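Local coordinates for bifunctional GH43-CE protein (Bacteroides eggerthii, PDB 6MLY) that probably hydrolyses xylan-derived beta-xylosides through its glycoside hydrolase family 43 domain, which is joined to a carbohydrate esterase domain, at residues 50-55 against 73-78; 312-317 against 508-513; 332-337 against 368-373; 400-405 against 481-486. One frame throughout, in Å; residues are numbered along the deposited sequence.

Contact 1: residues 50-55 against 73-78; sequences HMSPGV and YDTLAN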
# COMPACT_ATOMS: atom_id res chain seq x y z
N HIS A 50 -17.23 -11.19 6.28
CA HIS A 50 -17.79 -11.66 5.01
C HIS A 50 -16.89 -12.71 4.36
O HIS A 50 -17.17 -13.14 3.25
CB HIS A 50 -18.03 -10.48 4.07
CG HIS A 50 -16.80 -9.67 3.84
ND1 HIS A 50 -16.59 -8.46 4.47
CD2 HIS A 50 -15.69 -9.91 3.11
CE1 HIS A 50 -15.42 -7.98 4.13
NE2 HIS A 50 -14.85 -8.85 3.28
N MET A 51 -15.81 -13.12 5.04
CA MET A 51 -14.92 -14.16 4.53
C MET A 51 -15.55 -15.55 4.71
O MET A 51 -16.39 -15.76 5.57
CB MET A 51 -13.56 -14.13 5.24
CG MET A 51 -12.85 -12.80 5.17
SD MET A 51 -12.66 -12.14 3.49
CE MET A 51 -11.24 -13.08 2.93
N SER A 52 -15.08 -16.48 3.88
CA SER A 52 -15.52 -17.87 3.86
C SER A 52 -14.28 -18.76 3.73
O SER A 52 -13.57 -18.66 2.73
CB SER A 52 -16.49 -18.09 2.73
OG SER A 52 -16.62 -19.47 2.42
N PRO A 53 -14.02 -19.63 4.72
CA PRO A 53 -14.85 -19.89 5.89
C PRO A 53 -14.85 -18.77 6.95
O PRO A 53 -14.09 -17.80 6.83
CB PRO A 53 -14.25 -21.17 6.48
CG PRO A 53 -12.79 -21.08 6.12
CD PRO A 53 -12.81 -20.47 4.74
N GLY A 54 -15.71 -18.95 7.97
CA GLY A 54 -16.03 -17.93 8.98
C GLY A 54 -15.68 -18.35 10.40
O GLY A 54 -15.51 -19.54 10.68
N VAL A 55 -15.59 -17.35 11.29
CA VAL A 55 -15.26 -17.50 12.72
C VAL A 55 -14.02 -18.39 12.87
O VAL A 55 -14.14 -19.57 13.20
CB VAL A 55 -16.44 -18.03 13.56
CG1 VAL A 55 -16.18 -17.86 15.06
CG2 VAL A 55 -17.76 -17.38 13.18
N TYR A 73 -17.75 -22.43 10.55
CA TYR A 73 -18.56 -22.79 9.39
C TYR A 73 -17.80 -22.51 8.09
O TYR A 73 -16.79 -21.83 8.10
CB TYR A 73 -19.91 -22.05 9.43
CG TYR A 73 -19.84 -20.56 9.22
CD1 TYR A 73 -19.72 -20.01 7.95
CD2 TYR A 73 -19.92 -19.69 10.29
CE1 TYR A 73 -19.67 -18.64 7.76
CE2 TYR A 73 -19.88 -18.31 10.12
CZ TYR A 73 -19.74 -17.79 8.84
OH TYR A 73 -19.70 -16.44 8.69
N ASP A 74 -18.34 -23.05 6.99
CA ASP A 74 -17.78 -22.95 5.64
C ASP A 74 -18.42 -21.77 4.92
O ASP A 74 -17.73 -20.84 4.51
CB ASP A 74 -18.00 -24.26 4.87
CG ASP A 74 -16.72 -25.05 4.62
OD1 ASP A 74 -16.46 -26.00 5.39
OD2 ASP A 74 -16.02 -24.71 3.62
N THR A 75 -19.75 -21.83 4.74
CA THR A 75 -20.55 -20.72 4.23
C THR A 75 -21.66 -20.41 5.24
O THR A 75 -22.15 -21.29 5.94
CB THR A 75 -21.10 -21.01 2.82
OG1 THR A 75 -21.69 -22.31 2.81
CG2 THR A 75 -20.04 -20.96 1.75
N LEU A 76 -22.03 -19.12 5.31
CA LEU A 76 -22.96 -18.59 6.29
C LEU A 76 -24.40 -18.82 5.81
O LEU A 76 -25.24 -19.31 6.56
CB LEU A 76 -22.65 -17.10 6.47
CG LEU A 76 -23.61 -16.29 7.34
CD1 LEU A 76 -23.89 -16.98 8.68
CD2 LEU A 76 -23.04 -14.89 7.56
N ALA A 77 -24.67 -18.46 4.55
CA ALA A 77 -26.00 -18.61 3.96
C ALA A 77 -25.92 -18.54 2.43
O ALA A 77 -25.01 -17.93 1.86
CB ALA A 77 -26.92 -17.54 4.50
N ASN A 78 -26.90 -19.19 1.78
CA ASN A 78 -27.00 -19.26 0.33
C ASN A 78 -27.99 -18.19 -0.15
O ASN A 78 -29.06 -18.51 -0.65
CB ASN A 78 -27.43 -20.67 -0.11
CG ASN A 78 -27.33 -20.90 -1.60
OD1 ASN A 78 -26.53 -20.27 -2.29
ND2 ASN A 78 -28.14 -21.81 -2.11
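At the end of the hairpin of strands 56-60 and 66-71, in a four-stranded blade of the family 43 β-propeller, Gly54 and Tyr73 form an antiparallel hydrogen-bonded pair. Gly54 N donates to Tyr73 O at 3.1 Å, nearly straight at 170°, although the amide approaches from above the carbonyl plane. The Tyr73 ring then folds back over its partner. With chi1 at 68°, CG sits between the backbone N and the carbonyl carbon, and the ring lies face-on over Gly54. This is a CH-pi contact, with Gly54 CA 4.0 Å from the Tyr73 ring centroid and shifted toward the rim; a glycine has no side chain to keep the ring off. Val55 meets the same ring from an oblique direction, CG2 lying 3.8 Å from Tyr73 CE2, and the two side chains cross at about a right angle. Exchanging Tyr73 for an alanine would probably leave Gly54 CA without its aromatic cover and open a gap beside Val55 CG2. Val55 also touches Leu109 and Thr111 of strand 106-113, and Tyr73 touches Tyr122, so the pair packs against the adjacent blade. On the other side of Gly54 the chain passes through a cis peptide bond between Ser52 and Pro53. Pro53 CA points its hydrogen at Asp74 O, 3.3 Å away. The same carbonyl receives the Ser52 hydroxyl, OG being anti to the backbone N (chi1 162°), at a Ser52 OG to Asp74 O distance of 2.7 Å.

Contact 2: residues 312-317 against 508-513; sequences GIVASD and FKIEDK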
# COMPACT_ATOMS: atom_id res chain seq x y z
N GLY A 312 1.64 -19.37 11.17
CA GLY A 312 0.46 -19.54 12.04
C GLY A 312 -0.79 -18.88 11.50
O GLY A 312 -1.86 -19.50 11.44
N ILE A 313 -0.66 -17.60 11.11
CA ILE A 313 -1.78 -16.74 10.69
C ILE A 313 -1.73 -16.51 9.17
O ILE A 313 -2.77 -16.32 8.53
CB ILE A 313 -1.74 -15.40 11.44
CG1 ILE A 313 -1.41 -15.56 12.93
CG2 ILE A 313 -3.04 -14.63 11.23
CD1 ILE A 313 -2.47 -16.27 13.73
N VAL A 314 -0.51 -16.48 8.61
CA VAL A 314 -0.26 -16.38 7.15
C VAL A 314 0.89 -17.34 6.81
O VAL A 314 1.87 -17.40 7.54
CB VAL A 314 0.09 -14.94 6.72
CG1 VAL A 314 -1.10 -14.00 6.85
CG2 VAL A 314 1.29 -14.39 7.48
N ALA A 315 0.74 -18.07 5.70
CA ALA A 315 1.78 -19.00 5.25
C ALA A 315 1.86 -18.99 3.72
O ALA A 315 0.87 -18.69 3.04
CB ALA A 315 1.49 -20.38 5.78
N SER A 316 3.06 -19.30 3.19
CA SER A 316 3.27 -19.55 1.76
C SER A 316 2.57 -20.86 1.37
O SER A 316 2.34 -21.70 2.24
CB SER A 316 4.75 -19.62 1.43
OG SER A 316 5.41 -18.41 1.77
N ASP A 317 2.25 -21.01 0.08
CA ASP A 317 1.63 -22.23 -0.44
C ASP A 317 2.20 -22.55 -1.81
O ASP A 317 2.05 -21.78 -2.75
CB ASP A 317 0.10 -22.10 -0.52
CG ASP A 317 -0.66 -23.41 -0.42
OD1 ASP A 317 -0.02 -24.48 -0.51
OD2 ASP A 317 -1.89 -23.36 -0.23
N PHE A 508 1.94 -19.11 -3.86
CA PHE A 508 1.89 -17.82 -3.18
C PHE A 508 2.99 -17.83 -2.11
O PHE A 508 3.21 -18.85 -1.46
CB PHE A 508 0.51 -17.56 -2.57
CG PHE A 508 0.44 -16.37 -1.65
CD1 PHE A 508 0.09 -15.12 -2.13
CD2 PHE A 508 0.73 -16.49 -0.30
CE1 PHE A 508 0.03 -14.02 -1.29
CE2 PHE A 508 0.67 -15.39 0.54
CZ PHE A 508 0.32 -14.15 0.05
N LYS A 509 3.69 -16.71 -1.97
CA LYS A 509 4.80 -16.59 -1.04
C LYS A 509 4.62 -15.30 -0.25
O LYS A 509 4.28 -14.27 -0.83
CB LYS A 509 6.13 -16.60 -1.80
CG LYS A 509 7.26 -17.38 -1.13
CD LYS A 509 8.37 -16.51 -0.59
CE LYS A 509 9.30 -16.02 -1.68
NZ LYS A 509 10.54 -15.46 -1.10
N ILE A 510 4.81 -15.38 1.07
CA ILE A 510 4.68 -14.24 1.97
C ILE A 510 5.84 -14.25 2.96
O ILE A 510 6.23 -15.30 3.48
CB ILE A 510 3.31 -14.24 2.68
CG1 ILE A 510 3.07 -12.93 3.42
CG2 ILE A 510 3.16 -15.45 3.59
CD1 ILE A 510 1.66 -12.74 3.91
N GLU A 511 6.37 -13.04 3.23
CA GLU A 511 7.53 -12.83 4.08
C GLU A 511 7.35 -11.52 4.86
O GLU A 511 6.71 -10.59 4.38
CB GLU A 511 8.81 -12.84 3.23
CG GLU A 511 8.71 -12.00 1.96
CD GLU A 511 9.73 -12.31 0.88
OE1 GLU A 511 10.45 -13.33 1.01
OE2 GLU A 511 9.80 -11.53 -0.09
N ASP A 512 7.92 -11.49 6.07
CA ASP A 512 7.80 -10.34 6.99
C ASP A 512 8.97 -9.38 6.76
O ASP A 512 9.15 -8.41 7.51
CB ASP A 512 7.72 -10.78 8.45
CG ASP A 512 8.80 -11.76 8.89
OD1 ASP A 512 9.99 -11.45 8.69
OD2 ASP A 512 8.43 -12.82 9.44
N LYS A 513 9.77 -9.67 5.72
CA LYS A 513 10.80 -8.77 5.24
C LYS A 513 10.16 -7.75 4.29
O LYS A 513 8.99 -7.86 3.92
CB LYS A 513 11.91 -9.58 4.54
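Ser316 swings OG anti to its carbonyl carbon and beside its backbone N (chi1 -59°), which brings the oxygen up to the amide of Ile510. Ile510 carries CG1 anti to its own N (chi1 -170°) and continues extended, so CD1 reaches Val314 while CG2 lies against the backbone of Ala315. Ile510 N donates to Ser316 OG at 3.2 Å in a fairly straight bond (164°), a side-chain oxygen serving where a strand partner would offer a carbonyl. One step along, Asp317 and Phe508 make a single antiparallel hydrogen-bonded bridge: Asp317 N reaches Phe508 O at 2.8 Å and Phe508 N returns to Asp317 O at 2.9 Å. Ser316 CA lies 3.3 Å from Phe508 O, beside this doubled link. The apolar part is small: Ile510 CD1 meets Val314 CB at 3.9 Å, the two side chains crossing at about a right angle. The Phe508 ring presents its edge to Ala315 O, 4.0 Å from Phe508 CD2. Lys509 points away from residues 312-317, and its NZ bridges to Glu511 OE1 at 3.0 Å from above the carboxylate plane. The Asp317 carboxylate is engaged elsewhere, by Arg321 in a salt bridge and by Trp332 NE1. Strand 502-511 runs between strands 352-355 and 378-386 in one sheet of the β-sandwich. Phe508 and Ile510 face the other sheet, touching Leu491 and Phe489 of strand 488-491, while Gly312 is backbone-bonded to Leu68 of propeller strand 66-71, so residues 312-317 tie the sandwich to the propeller.

Contact 3: residues 332-337 against 368-373; sequences WQWNHN and NILTQR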
# COMPACT_ATOMS: atom_id res chain seq x y z
N TRP A 332 -5.94 -19.58 4.43
CA TRP A 332 -6.75 -19.15 3.29
C TRP A 332 -8.21 -18.95 3.71
O TRP A 332 -8.78 -19.78 4.42
CB TRP A 332 -6.66 -20.16 2.15
CG TRP A 332 -5.33 -20.22 1.45
CD1 TRP A 332 -4.45 -21.26 1.45
CD2 TRP A 332 -4.74 -19.20 0.63
NE1 TRP A 332 -3.36 -20.96 0.69
CE2 TRP A 332 -3.51 -19.70 0.17
CE3 TRP A 332 -5.13 -17.91 0.24
CZ2 TRP A 332 -2.66 -18.97 -0.66
CZ3 TRP A 332 -4.29 -17.18 -0.59
CH2 TRP A 332 -3.08 -17.70 -1.02
N GLN A 333 -8.79 -17.83 3.24
CA GLN A 333 -10.23 -17.56 3.28
C GLN A 333 -10.62 -16.83 1.99
O GLN A 333 -9.94 -15.88 1.59
CB GLN A 333 -10.62 -16.72 4.51
CG GLN A 333 -9.91 -17.08 5.81
CD GLN A 333 -10.40 -16.26 6.99
OE1 GLN A 333 -11.45 -15.64 6.93
NE2 GLN A 333 -9.64 -16.27 8.08
N TRP A 334 -11.72 -17.25 1.36
CA TRP A 334 -12.27 -16.60 0.17
C TRP A 334 -12.98 -15.30 0.56
O TRP A 334 -13.35 -15.10 1.71
CB TRP A 334 -13.25 -17.53 -0.56
CG TRP A 334 -12.69 -18.87 -0.94
CD1 TRP A 334 -12.76 -20.01 -0.20
CD2 TRP A 334 -12.03 -19.21 -2.16
NE1 TRP A 334 -12.16 -21.04 -0.88
CE2 TRP A 334 -11.70 -20.58 -2.08
CE3 TRP A 334 -11.67 -18.51 -3.31
CZ2 TRP A 334 -11.04 -21.25 -3.10
CZ3 TRP A 334 -11.01 -19.17 -4.32
CH2 TRP A 334 -10.70 -20.53 -4.22
N ASN A 335 -13.18 -14.42 -0.42
CA ASN A 335 -14.03 -13.25 -0.32
C ASN A 335 -15.46 -13.67 -0.69
O ASN A 335 -15.72 -13.99 -1.86
CB ASN A 335 -13.54 -12.12 -1.22
CG ASN A 335 -14.48 -10.93 -1.27
OD1 ASN A 335 -15.12 -10.58 -0.28
ND2 ASN A 335 -14.55 -10.28 -2.43
N HIS A 336 -16.36 -13.68 0.30
CA HIS A 336 -17.74 -14.14 0.14
C HIS A 336 -17.73 -15.63 -0.23
O HIS A 336 -16.67 -16.26 -0.25
CB HIS A 336 -18.49 -13.27 -0.89
CG HIS A 336 -19.01 -11.99 -0.35
ND1 HIS A 336 -18.19 -10.96 0.05
CD2 HIS A 336 -20.28 -11.54 -0.18
CE1 HIS A 336 -18.92 -9.94 0.46
NE2 HIS A 336 -20.20 -10.28 0.33
N ASN A 337 -18.91 -16.19 -0.51
CA ASN A 337 -19.07 -17.61 -0.80
C ASN A 337 -18.36 -17.96 -2.10
O ASN A 337 -18.69 -17.42 -3.15
CB ASN A 337 -20.54 -18.02 -0.87
CG ASN A 337 -21.21 -18.03 0.48
OD1 ASN A 337 -20.56 -17.77 1.49
ND2 ASN A 337 -22.50 -18.31 0.51
N ASN A 368 -14.42 -15.95 -6.17
CA ASN A 368 -13.22 -16.78 -6.08
C ASN A 368 -11.96 -15.91 -5.99
O ASN A 368 -10.92 -16.25 -6.54
CB ASN A 368 -13.16 -17.81 -7.22
CG ASN A 368 -14.34 -18.76 -7.19
OD1 ASN A 368 -15.48 -18.34 -7.04
ND2 ASN A 368 -14.07 -20.05 -7.32
N ILE A 369 -12.08 -14.79 -5.26
CA ILE A 369 -10.92 -14.03 -4.81
C ILE A 369 -10.41 -14.69 -3.52
O ILE A 369 -11.14 -14.74 -2.52
CB ILE A 369 -11.27 -12.54 -4.62
CG1 ILE A 369 -11.80 -11.91 -5.91
CG2 ILE A 369 -10.07 -11.76 -4.07
CD1 ILE A 369 -12.15 -10.44 -5.79
N LEU A 370 -9.18 -15.22 -3.58
CA LEU A 370 -8.54 -16.01 -2.52
C LEU A 370 -7.60 -15.12 -1.71
O LEU A 370 -6.86 -14.35 -2.29
CB LEU A 370 -7.78 -17.16 -3.19
CG LEU A 370 -7.20 -18.22 -2.26
CD1 LEU A 370 -8.30 -19.03 -1.60
CD2 LEU A 370 -6.23 -19.13 -3.01
N THR A 371 -7.62 -15.23 -0.37
CA THR A 371 -6.97 -14.21 0.48
C THR A 371 -6.29 -14.81 1.72
O THR A 371 -6.73 -15.81 2.27
CB THR A 371 -7.98 -13.17 0.96
OG1 THR A 371 -8.72 -13.75 2.03
CG2 THR A 371 -8.92 -12.69 -0.13
N GLN A 372 -5.22 -14.13 2.15
CA GLN A 372 -4.64 -14.21 3.48
C GLN A 372 -4.56 -12.79 4.05
O GLN A 372 -4.79 -11.82 3.33
CB GLN A 372 -3.25 -14.84 3.45
CG GLN A 372 -3.23 -16.25 2.89
CD GLN A 372 -1.96 -17.00 3.22
OE1 GLN A 372 -1.25 -16.68 4.17
NE2 GLN A 372 -1.68 -18.04 2.45
N ARG A 373 -4.25 -12.67 5.34
CA ARG A 373 -4.13 -11.36 6.01
C ARG A 373 -2.82 -10.69 5.56
O ARG A 373 -1.91 -11.36 5.08
CB ARG A 373 -4.19 -11.54 7.54
CG ARG A 373 -5.52 -12.04 8.08
CD ARG A 373 -5.48 -12.33 9.57
NE ARG A 373 -6.77 -12.77 10.11
CZ ARG A 373 -7.22 -14.02 10.10
NH1 ARG A 373 -6.42 -15.02 9.78
NH2 ARG A 373 -8.48 -14.28 10.41
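Leu370 sits between Trp332 and Trp334, and this is the tightly packed half of the contact. With CG anti to its backbone N (chi1 -172°), Leu370 splits its methyls between the two indoles. CD1 stands over the centre of the Trp334 six-membered ring, 3.5 Å from its centroid, and CD2 over a face of Trp332, 3.7 Å from the six-membered centroid. The opposite face of Trp332 takes Gln372, whose CG makes a second CH-pi contact and whose amide stands almost perpendicular to the indole, with NE2 3.4 Å from Trp332 CE2. That NE2 donates to Ala315 O, and Trp332 NE1 to Asp317. Backbone bonds fix the register: Gln333 N to Thr371 O at 3.0 Å, in the carbonyl plane, and Asn335 N to Ile369 O at 2.9 Å. Thr371 N to Gln333 O is weak. The other half is looser, though every touching residue is buried and neither side opens to solvent. Gln333 NE2 and Arg373 NH2 are 3.3 Å apart, but both are donors and do not bond; Arg373 NE turns instead to Asp29 O. The side chains of Asn335 and Ile369 lie side by side, pointing the same way, their CB atoms 4.1 Å apart. The N-to-C directions of the two short strands are 119° apart, well short of antiparallel. Strand 333-335 joins propeller strand 51-52 to strand 370-373, continuing an antiparallel sheet of the concanavalin A-like β-sandwich.

Contact 4: residues 400-405 against 481-486; sequences LFQRKY and MPHFMG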
# COMPACT_ATOMS: atom_id res chain seq x y z
N LEU A 400 -3.78 -5.98 -3.18
CA LEU A 400 -4.00 -5.52 -1.83
C LEU A 400 -5.45 -5.03 -1.77
O LEU A 400 -5.80 -4.04 -2.42
CB LEU A 400 -3.01 -4.40 -1.48
CG LEU A 400 -1.54 -4.80 -1.57
CD1 LEU A 400 -0.62 -3.61 -1.34
CD2 LEU A 400 -1.20 -5.91 -0.59
N PHE A 401 -6.29 -5.75 -1.01
CA PHE A 401 -7.72 -5.80 -1.26
C PHE A 401 -8.52 -5.17 -0.11
O PHE A 401 -8.50 -5.65 1.02
CB PHE A 401 -8.14 -7.25 -1.49
CG PHE A 401 -9.61 -7.43 -1.79
CD1 PHE A 401 -10.11 -7.24 -3.07
CD2 PHE A 401 -10.50 -7.80 -0.78
CE1 PHE A 401 -11.46 -7.40 -3.34
CE2 PHE A 401 -11.85 -7.96 -1.05
CZ PHE A 401 -12.32 -7.76 -2.33
N GLN A 402 -9.21 -4.07 -0.44
CA GLN A 402 -10.40 -3.61 0.28
C GLN A 402 -11.27 -2.80 -0.70
O GLN A 402 -11.31 -3.11 -1.89
CB GLN A 402 -10.03 -2.85 1.55
CG GLN A 402 -11.10 -2.96 2.62
CD GLN A 402 -10.86 -2.03 3.78
OE1 GLN A 402 -9.80 -2.05 4.39
NE2 GLN A 402 -11.85 -1.22 4.10
N ARG A 403 -11.99 -1.78 -0.20
CA ARG A 403 -12.82 -0.92 -1.04
C ARG A 403 -11.89 -0.08 -1.91
O ARG A 403 -12.06 -0.01 -3.12
CB ARG A 403 -13.70 -0.01 -0.19
CG ARG A 403 -14.51 1.01 -0.98
CD ARG A 403 -15.07 2.10 -0.09
NE ARG A 403 -16.12 2.87 -0.74
CZ ARG A 403 -17.42 2.59 -0.66
NH1 ARG A 403 -17.85 1.59 0.08
NH2 ARG A 403 -18.29 3.33 -1.33
N LYS A 404 -10.92 0.56 -1.25
CA LYS A 404 -9.82 1.27 -1.88
C LYS A 404 -8.67 0.29 -2.09
O LYS A 404 -7.72 0.26 -1.31
CB LYS A 404 -9.43 2.47 -1.01
CG LYS A 404 -10.56 3.45 -0.77
CD LYS A 404 -10.10 4.82 -0.32
CE LYS A 404 -11.23 5.82 -0.27
NZ LYS A 404 -10.78 7.12 0.29
N TYR A 405 -8.77 -0.49 -3.17
CA TYR A 405 -7.88 -1.62 -3.45
C TYR A 405 -6.76 -1.19 -4.40
O TYR A 405 -6.77 -0.07 -4.90
CB TYR A 405 -8.66 -2.78 -4.09
CG TYR A 405 -9.45 -2.42 -5.32
CD1 TYR A 405 -10.81 -2.17 -5.25
CD2 TYR A 405 -8.84 -2.33 -6.57
CE1 TYR A 405 -11.54 -1.84 -6.38
CE2 TYR A 405 -9.56 -2.00 -7.70
CZ TYR A 405 -10.92 -1.75 -7.61
OH TYR A 405 -11.66 -1.43 -8.71
N MET A 481 -14.79 1.76 5.92
CA MET A 481 -15.91 0.93 6.40
C MET A 481 -17.13 1.20 5.52
O MET A 481 -17.75 2.25 5.65
CB MET A 481 -16.26 1.26 7.86
N PRO A 482 -17.48 0.26 4.63
CA PRO A 482 -16.85 -1.04 4.45
C PRO A 482 -15.44 -0.91 3.86
O PRO A 482 -15.06 0.18 3.45
CB PRO A 482 -17.77 -1.81 3.47
CG PRO A 482 -18.71 -0.77 2.93
CD PRO A 482 -18.82 0.26 4.03
N HIS A 483 -14.67 -2.02 3.81
CA HIS A 483 -15.10 -3.37 4.13
C HIS A 483 -14.97 -3.69 5.63
O HIS A 483 -15.26 -4.83 6.03
CB HIS A 483 -14.30 -4.39 3.29
CG HIS A 483 -14.40 -4.21 1.81
ND1 HIS A 483 -15.49 -3.63 1.19
CD2 HIS A 483 -13.55 -4.57 0.82
CE1 HIS A 483 -15.30 -3.62 -0.12
NE2 HIS A 483 -14.12 -4.19 -0.37
N PHE A 484 -14.52 -2.73 6.44
CA PHE A 484 -14.45 -2.87 7.92
C PHE A 484 -13.46 -4.00 8.29
O PHE A 484 -13.58 -4.63 9.35
CB PHE A 484 -15.83 -3.15 8.51
CG PHE A 484 -16.06 -2.70 9.94
CD1 PHE A 484 -17.35 -2.63 10.44
CD2 PHE A 484 -15.01 -2.36 10.78
CE1 PHE A 484 -17.59 -2.22 11.74
CE2 PHE A 484 -15.25 -1.94 12.08
CZ PHE A 484 -16.53 -1.88 12.56
N MET A 485 -12.48 -4.22 7.41
CA MET A 485 -11.54 -5.32 7.52
C MET A 485 -10.15 -4.81 7.13
O MET A 485 -10.02 -3.77 6.49
CB MET A 485 -11.96 -6.46 6.58
CG MET A 485 -11.18 -7.74 6.78
SD MET A 485 -11.62 -8.98 5.54
CE MET A 485 -13.32 -9.30 6.00
N GLY A 486 -9.12 -5.54 7.57
CA GLY A 486 -7.75 -5.29 7.17
C GLY A 486 -7.56 -5.53 5.68
O GLY A 486 -8.36 -6.23 5.04
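Ring and apolar contacts centre on His483, which reaches across to Phe401, Gln402 and Arg403. With CG beside its backbone N (chi1 -58°), the imidazole points toward the chain that follows strand 395-401. Arg403 CB lies over a face of the ring, 4.2 Å from the His483 centroid, in a CH-pi contact. Gln402 runs past in the opposite direction, its CG 3.4 Å from His483 CD2. Phe401 meets the imidazole obliquely, centroids 5.7 Å apart and planes at 36°, and Tyr91 of the propeller stacks on the histidine. Arg403 also rests the edge of its guanidinium on the apolar proline ring, NH1 lying 3.8 Å from Pro482 CG. If His483 were an alanine, Arg403 CB and the Phe401 ring would probably lose a shared neighbour and Tyr91 its stacking partner, opening a gap at the domain boundary. Among polar groups, Arg403 N sits above the imidazole with His483 NE2 at 3.2 Å, too poorly angled for a hydrogen bond. The loop is modelled with cis peptide bonds before Pro482 and before His483. Phe484 on this loop lies about 9 Å, side chain to side chain, from Asp143, predicted to tune the catalytic acid, consistent with the sandwich reaching toward the propeller's active site. Gly486 N bonds to Asp29, and beyond it strand 488-491 pairs with strand 395-401, Phe401 and Arg488 sharing backbone hydrogen bonding.

Overall arrangement
Following the chain, contact 1 closes a short loop around strands 56-60 and 66-71 within the propeller. Residues 312-317 then open contact 2, which closes only at strand 502-511, so contacts 3 and 4 both nest inside its loop. Those two are in series: contact 3 closes before contact 4 opens. Space joins what sequence separates. Contact 1 touches contact 3, where Ser52 O and Trp334 N, in neighbouring strands, probably bond, and contact 4, where His50 and Met51 pack on Met485. Asn335 and Ile369 reach Phe401 between contacts 3 and 4. Contact 2 meets contact 3 through Gln372 and Trp332. Strands 51-52 and 333-335 thus carry one sheet from propeller to sandwich, while contact 2 ties in the second sheet.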